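Local coordinates for malonyl CoA-acyl carrier protein transacylase (Burkholderia pseudomallei, PDB 3G87) that probably transfers malonyl groups from malonyl-CoA to the holo acyl carrier protein, at residues 9-14 and 95-100; 271-274 and 279-282. All coordinates share one frame; numbering follows the deposited sequence.

Both interactions dock a helix beside the parallel sheet, whose strands 6-11 and 269-273 are neighbours joined by backbone hydrogen bonds between Met10 and both Thr272 and Leu274. Interaction 1 lies in the core: three buried residues meet there, and the contact between 9-14 and 95-100 is made by carbon against a ring face, without a hydrogen bond across it. Interaction 2, between 271-274 and 279-282, is partly buried at an outermost strand of the sheet, where water takes part and a carboxylate grips the beginning of a helix. The centres are about 11 Å apart, and Leu280 CD1 packs on Phe11 O, linking the two.

Interaction 1: residues 9-14 and 95-100; sequences FMFPGQ and EFNALL
Strand 9-11 and helix 95-100 come closest at Phe11 and Asn97, whose CA atoms are 6.5 Å apart, with no hydrogen bond between the two segments. Phe11 points toward the helix, and the beta-carbon of Asn97 sits over one face of its ring. This is a CH-pi contact: Asn97 CB is 3.8 Å from the ring centroid of Phe11, 22° off the ring normal, and displaced toward the rim. Phe11 CG and Asn97 CB approach to 3.6 Å. A chi1 of -50°, with CG opposite the residue's own carbonyl carbon, turns the Phe11 ring toward the helix; Ala98 N meets Phe11 CD2 obliquely, at 3.7 Å. The small side chain of Ala98 suits this place because it lets the ring come near the main chain; Phe11 CD2 and Ala98 CB are 4.4 Å apart.

Asparagine serves two roles. Its methylene carbon meets the ring, while its amide, tilted 28° from the ring plane, turns to polar partners: ND2 bonds to Tyr67 O and OD1 accepts from Asn70 ND2. These buried polar atoms are thereby satisfied by helix 59-81. Helix 94-101 starts at the last residue of the probable nucleophile elbow, whose residues the Phe11 side chain also touches. On the strand side, backbone hydrogen bonds join Phe9 and Phe11 to strand 87-90, and Met10 to residues of the 271-274 segment.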
loop_
_atom_site.group_PDB
_atom_site.type_symbol
_atom_site.label_atom_id
_atom_site.label_comp_id
_atom_site.label_asym_id
_atom_site.label_seq_id
_atom_site.Cartn_x
_atom_site.Cartn_y
_atom_site.Cartn_z
ATOM N N PHE A 9 8.807 5.158 -9.619
ATOM C CA PHE A 9 7.713 5.856 -8.989
ATOM C C PHE A 9 7.025 4.915 -7.997
ATOM O O PHE A 9 6.735 3.802 -8.292
ATOM C CB PHE A 9 6.692 6.421 -9.997
ATOM C CG PHE A 9 7.160 7.599 -10.836
ATOM C CD1 PHE A 9 8.434 8.061 -10.826
ATOM C CD2 PHE A 9 6.280 8.238 -11.645
ATOM C CE1 PHE A 9 8.813 9.107 -11.593
ATOM C CE2 PHE A 9 6.654 9.301 -12.399
ATOM C CZ PHE A 9 7.952 9.723 -12.371
ATOM N N MET A 10 6.824 5.412 -6.800
ATOM C CA MET A 10 6.266 4.700 -5.687
ATOM C C MET A 10 5.141 5.438 -4.974
ATOM O O MET A 10 5.194 6.598 -4.811
ATOM C CB MET A 10 7.363 4.181 -4.744
ATOM C CG MET A 10 8.135 5.152 -3.914
ATOM S SD MET A 10 9.481 4.409 -3.102
ATOM C CE MET A 10 9.999 5.701 -2.107
ATOM N N PHE A 11 4.106 4.720 -4.611
ATOM C CA PHE A 11 2.869 5.265 -4.071
ATOM C C PHE A 11 2.525 4.727 -2.696
ATOM O O PHE A 11 2.492 3.580 -2.516
ATOM C CB PHE A 11 1.733 5.031 -5.048
ATOM C CG PHE A 11 2.045 5.454 -6.437
ATOM C CD1 PHE A 11 1.740 6.711 -6.873
ATOM C CD2 PHE A 11 2.675 4.595 -7.301
ATOM C CE1 PHE A 11 2.033 7.083 -8.102
ATOM C CE2 PHE A 11 2.993 4.981 -8.526
ATOM C CZ PHE A 11 2.647 6.217 -8.942
ATOM N N PRO A 12 2.296 5.614 -1.747
ATOM C CA PRO A 12 2.013 5.234 -0.383
ATOM C C PRO A 12 0.622 4.636 -0.165
ATOM O O PRO A 12 -0.243 4.789 -0.937
ATOM C CB PRO A 12 2.191 6.544 0.353
ATOM C CG PRO A 12 1.929 7.529 -0.550
ATOM C CD PRO A 12 2.297 7.065 -1.873
ATOM N N GLY A 13 0.502 3.908 0.910
ATOM C CA GLY A 13 -0.716 3.338 1.406
ATOM C C GLY A 13 -1.208 3.822 2.753
ATOM O O GLY A 13 -0.854 4.842 3.234
ATOM N N GLN A 14 -2.047 3.006 3.348
ATOM C CA GLN A 14 -2.709 3.286 4.614
ATOM C C GLN A 14 -1.747 3.682 5.720
ATOM O O GLN A 14 -0.751 3.056 5.932
ATOM C CB GLN A 14 -3.556 2.103 5.077
ATOM C CG GLN A 14 -3.670 2.069 6.537
ATOM C CD GLN A 14 -3.988 0.761 7.127
ATOM O OE1 GLN A 14 -5.074 0.243 6.950
ATOM N NE2 GLN A 14 -3.065 0.225 7.911
ATOM N N GLU A 95 -0.518 0.107 -4.750
ATOM C CA GLU A 95 -0.362 -0.744 -5.890
ATOM C C GLU A 95 -1.359 -0.405 -7.010
ATOM O O GLU A 95 -1.055 -0.492 -8.150
ATOM C CB GLU A 95 -0.402 -2.200 -5.446
ATOM C CG GLU A 95 -0.286 -3.233 -6.476
ATOM C CD GLU A 95 0.272 -4.529 -5.976
ATOM O OE1 GLU A 95 -0.360 -5.544 -6.085
ATOM O OE2 GLU A 95 1.355 -4.554 -5.501
ATOM N N PHE A 96 -2.532 0.034 -6.621
ATOM C CA PHE A 96 -3.505 0.514 -7.530
ATOM C C PHE A 96 -3.063 1.701 -8.320
ATOM O O PHE A 96 -3.306 1.743 -9.451
ATOM C CB PHE A 96 -4.799 0.785 -6.824
ATOM C CG PHE A 96 -5.531 -0.428 -6.496
ATOM C CD1 PHE A 96 -6.407 -0.975 -7.369
ATOM C CD2 PHE A 96 -5.315 -1.061 -5.317
ATOM C CE1 PHE A 96 -7.027 -2.090 -7.053
ATOM C CE2 PHE A 96 -5.948 -2.153 -5.028
ATOM C CZ PHE A 96 -6.806 -2.681 -5.887
ATOM N N ASN A 97 -2.368 2.634 -7.706
ATOM C CA ASN A 97 -1.749 3.734 -8.443
ATOM C C ASN A 97 -0.564 3.334 -9.327
ATOM O O ASN A 97 -0.321 4.016 -10.322
ATOM C CB ASN A 97 -1.292 4.821 -7.498
ATOM C CG ASN A 97 -2.424 5.440 -6.769
ATOM O OD1 ASN A 97 -2.663 5.124 -5.582
ATOM N ND2 ASN A 97 -3.134 6.359 -7.448
ATOM N N ALA A 98 0.202 2.312 -8.939
ATOM C CA ALA A 98 1.273 1.706 -9.807
ATOM C C ALA A 98 0.654 1.111 -11.069
ATOM O O ALA A 98 1.132 1.356 -12.175
ATOM C CB ALA A 98 2.048 0.587 -9.046
ATOM N N LEU A 99 -0.385 0.284 -10.892
ATOM C CA LEU A 99 -1.117 -0.303 -12.014
ATOM C C LEU A 99 -1.731 0.794 -12.895
ATOM O O LEU A 99 -1.683 0.683 -14.142
ATOM C CB LEU A 99 -2.190 -1.291 -11.533
ATOM C CG LEU A 99 -1.701 -2.555 -10.799
ATOM C CD1 LEU A 99 -2.872 -3.374 -10.178
ATOM C CD2 LEU A 99 -0.830 -3.421 -11.771
ATOM N N LEU A 100 -2.226 1.882 -12.268
ATOM C CA LEU A 100 -2.744 3.019 -13.030
ATOM C C LEU A 100 -1.657 3.635 -13.939
ATOM O O LEU A 100 -1.868 3.797 -15.137
ATOM C CB LEU A 100 -3.306 4.083 -12.089
ATOM C CG LEU A 100 -3.761 5.358 -12.784
ATOM C CD1 LEU A 100 -4.906 5.111 -13.774
ATOM C CD2 LEU A 100 -4.171 6.455 -11.726
#

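Interaction 2: residues 271-274 and 279-282; sequences FTEL and VLTR
A strand-turn-helix connection is closed here by a carboxylate at the start of a helix: Glu273, the last residue of strand 269-273, reaches across the short turn to the first residues of helix 279-289. Its chain is extended, with CG anti to the backbone N (chi1 -173°), which carries the carboxylate to the amides at the helix beginning. Each oxygen takes an amide. Leu280 N donates to Glu273 OE2 at 2.7 Å, nearly straight at 172°, while Thr281 N donates to Glu273 OE1 at 2.7 Å. Both amides approach from above the carboxylate plane. Thr281 OG1 gives Glu273 OE1 a second bond, 2.6 Å long, which OE1 receives on its anti lone pair, the one facing away from the other carboxylate oxygen. Glutamate suits this site because its two oxygens can serve successive amides, and the partial positive charge of the helix start would probably favour its ionised form.

Water extends the grip. One molecule donates to both Phe271 O and Thr281 OG1, tying the strand backbone to the helix; threonine fits here because its hydroxyl can accept from this water while donating to Glu273 OE1. Another water accepts from Val279 N. Leu280 CG lies 3.4 Å from Glu273 OE2, and the leucine side chain also touches Met10 and Trp251. The strand lies at one border of the parallel sheet, bonded through Thr272 and Leu274 to strand 6-11, while Phe271 touches both helix 251-264, at Leu258 and Leu259, and helix 279-289, at Val284 and Arg288.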
loop_
_atom_site.group_PDB
_atom_site.type_symbol
_atom_site.label_atom_id
_atom_site.label_comp_id
_atom_site.label_asym_id
_atom_site.label_seq_id
_atom_site.Cartn_x
_atom_site.Cartn_y
_atom_site.Cartn_z
ATOM N N PHE A 271 14.189 6.606 -6.308
ATOM C CA PHE A 271 12.816 6.316 -5.888
ATOM C C PHE A 271 12.031 7.589 -5.621
ATOM O O PHE A 271 12.361 8.416 -4.755
ATOM C CB PHE A 271 12.807 5.404 -4.645
ATOM C CG PHE A 271 13.458 4.061 -4.897
ATOM C CD1 PHE A 271 12.711 2.967 -5.325
ATOM C CD2 PHE A 271 14.844 3.899 -4.734
ATOM C CE1 PHE A 271 13.356 1.765 -5.592
ATOM C CE2 PHE A 271 15.468 2.714 -5.013
ATOM C CZ PHE A 271 14.708 1.652 -5.427
ATOM N N THR A 272 10.974 7.777 -6.373
ATOM C CA THR A 272 10.249 9.002 -6.225
ATOM C C THR A 272 8.889 8.671 -5.616
ATOM O O THR A 272 8.092 8.000 -6.268
ATOM C CB THR A 272 10.058 9.653 -7.561
ATOM O OG1 THR A 272 11.330 9.752 -8.250
ATOM C CG2 THR A 272 9.372 11.067 -7.376
ATOM N N GLU A 273 8.640 9.157 -4.397
ATOM C CA GLU A 273 7.389 8.921 -3.733
ATOM C C GLU A 273 6.371 9.883 -4.243
ATOM O O GLU A 273 6.551 11.132 -4.132
ATOM C CB GLU A 273 7.508 9.080 -2.212
ATOM C CG GLU A 273 6.261 8.674 -1.415
ATOM C CD GLU A 273 6.585 8.411 0.061
ATOM O OE1 GLU A 273 7.719 8.755 0.486
ATOM O OE2 GLU A 273 5.745 7.857 0.815
ATOM N N LEU A 274 5.295 9.321 -4.809
ATOM C CA LEU A 274 4.236 10.172 -5.328
ATOM C C LEU A 274 2.922 10.075 -4.506
ATOM O O LEU A 274 2.139 9.141 -4.646
ATOM C CB LEU A 274 4.042 9.874 -6.807
ATOM C CG LEU A 274 5.303 10.325 -7.560
ATOM C CD1 LEU A 274 5.319 9.858 -9.020
ATOM C CD2 LEU A 274 5.454 11.853 -7.530
ATOM N N VAL A 279 6.400 8.563 3.867
ATOM C CA VAL A 279 6.467 7.225 4.453
ATOM C C VAL A 279 7.411 6.290 3.665
ATOM O O VAL A 279 8.269 5.703 4.258
ATOM C CB VAL A 279 5.045 6.620 4.804
ATOM C CG1 VAL A 279 5.107 5.167 5.337
ATOM C CG2 VAL A 279 4.383 7.497 5.859
ATOM N N LEU A 280 7.291 6.200 2.336
ATOM C CA LEU A 280 8.066 5.203 1.592
ATOM C C LEU A 280 9.493 5.686 1.391
ATOM O O LEU A 280 10.411 4.888 1.337
ATOM C CB LEU A 280 7.423 4.887 0.236
ATOM C CG LEU A 280 5.958 4.487 0.295
ATOM C CD1 LEU A 280 5.395 4.160 -1.140
ATOM C CD2 LEU A 280 5.782 3.313 1.261
ATOM N N THR A 281 9.667 6.994 1.245
ATOM C CA THR A 281 10.990 7.608 1.142
ATOM C C THR A 281 11.864 7.119 2.277
ATOM O O THR A 281 12.991 6.722 2.042
ATOM C CB THR A 281 10.866 9.148 1.154
ATOM O OG1 THR A 281 10.172 9.544 -0.037
ATOM C CG2 THR A 281 12.209 9.854 1.125
ATOM N N ARG A 282 11.328 7.148 3.504
ATOM C CA ARG A 282 12.092 6.755 4.697
ATOM C C ARG A 282 12.319 5.269 4.735
ATOM O O ARG A 282 13.331 4.826 5.251
ATOM C CB ARG A 282 11.361 7.179 5.958
ATOM C CG ARG A 282 11.362 8.656 6.242
ATOM C CD ARG A 282 10.572 8.922 7.568
ATOM N NE ARG A 282 9.166 9.256 7.289
ATOM C CZ ARG A 282 8.142 9.102 8.150
ATOM N NH1 ARG A 282 6.897 9.466 7.784
ATOM N NH2 ARG A 282 8.352 8.598 9.382
HETATM O O HOH W 1 11.617 8.983 -2.326
HETATM O O HOH W 2 4.161 8.755 2.430
#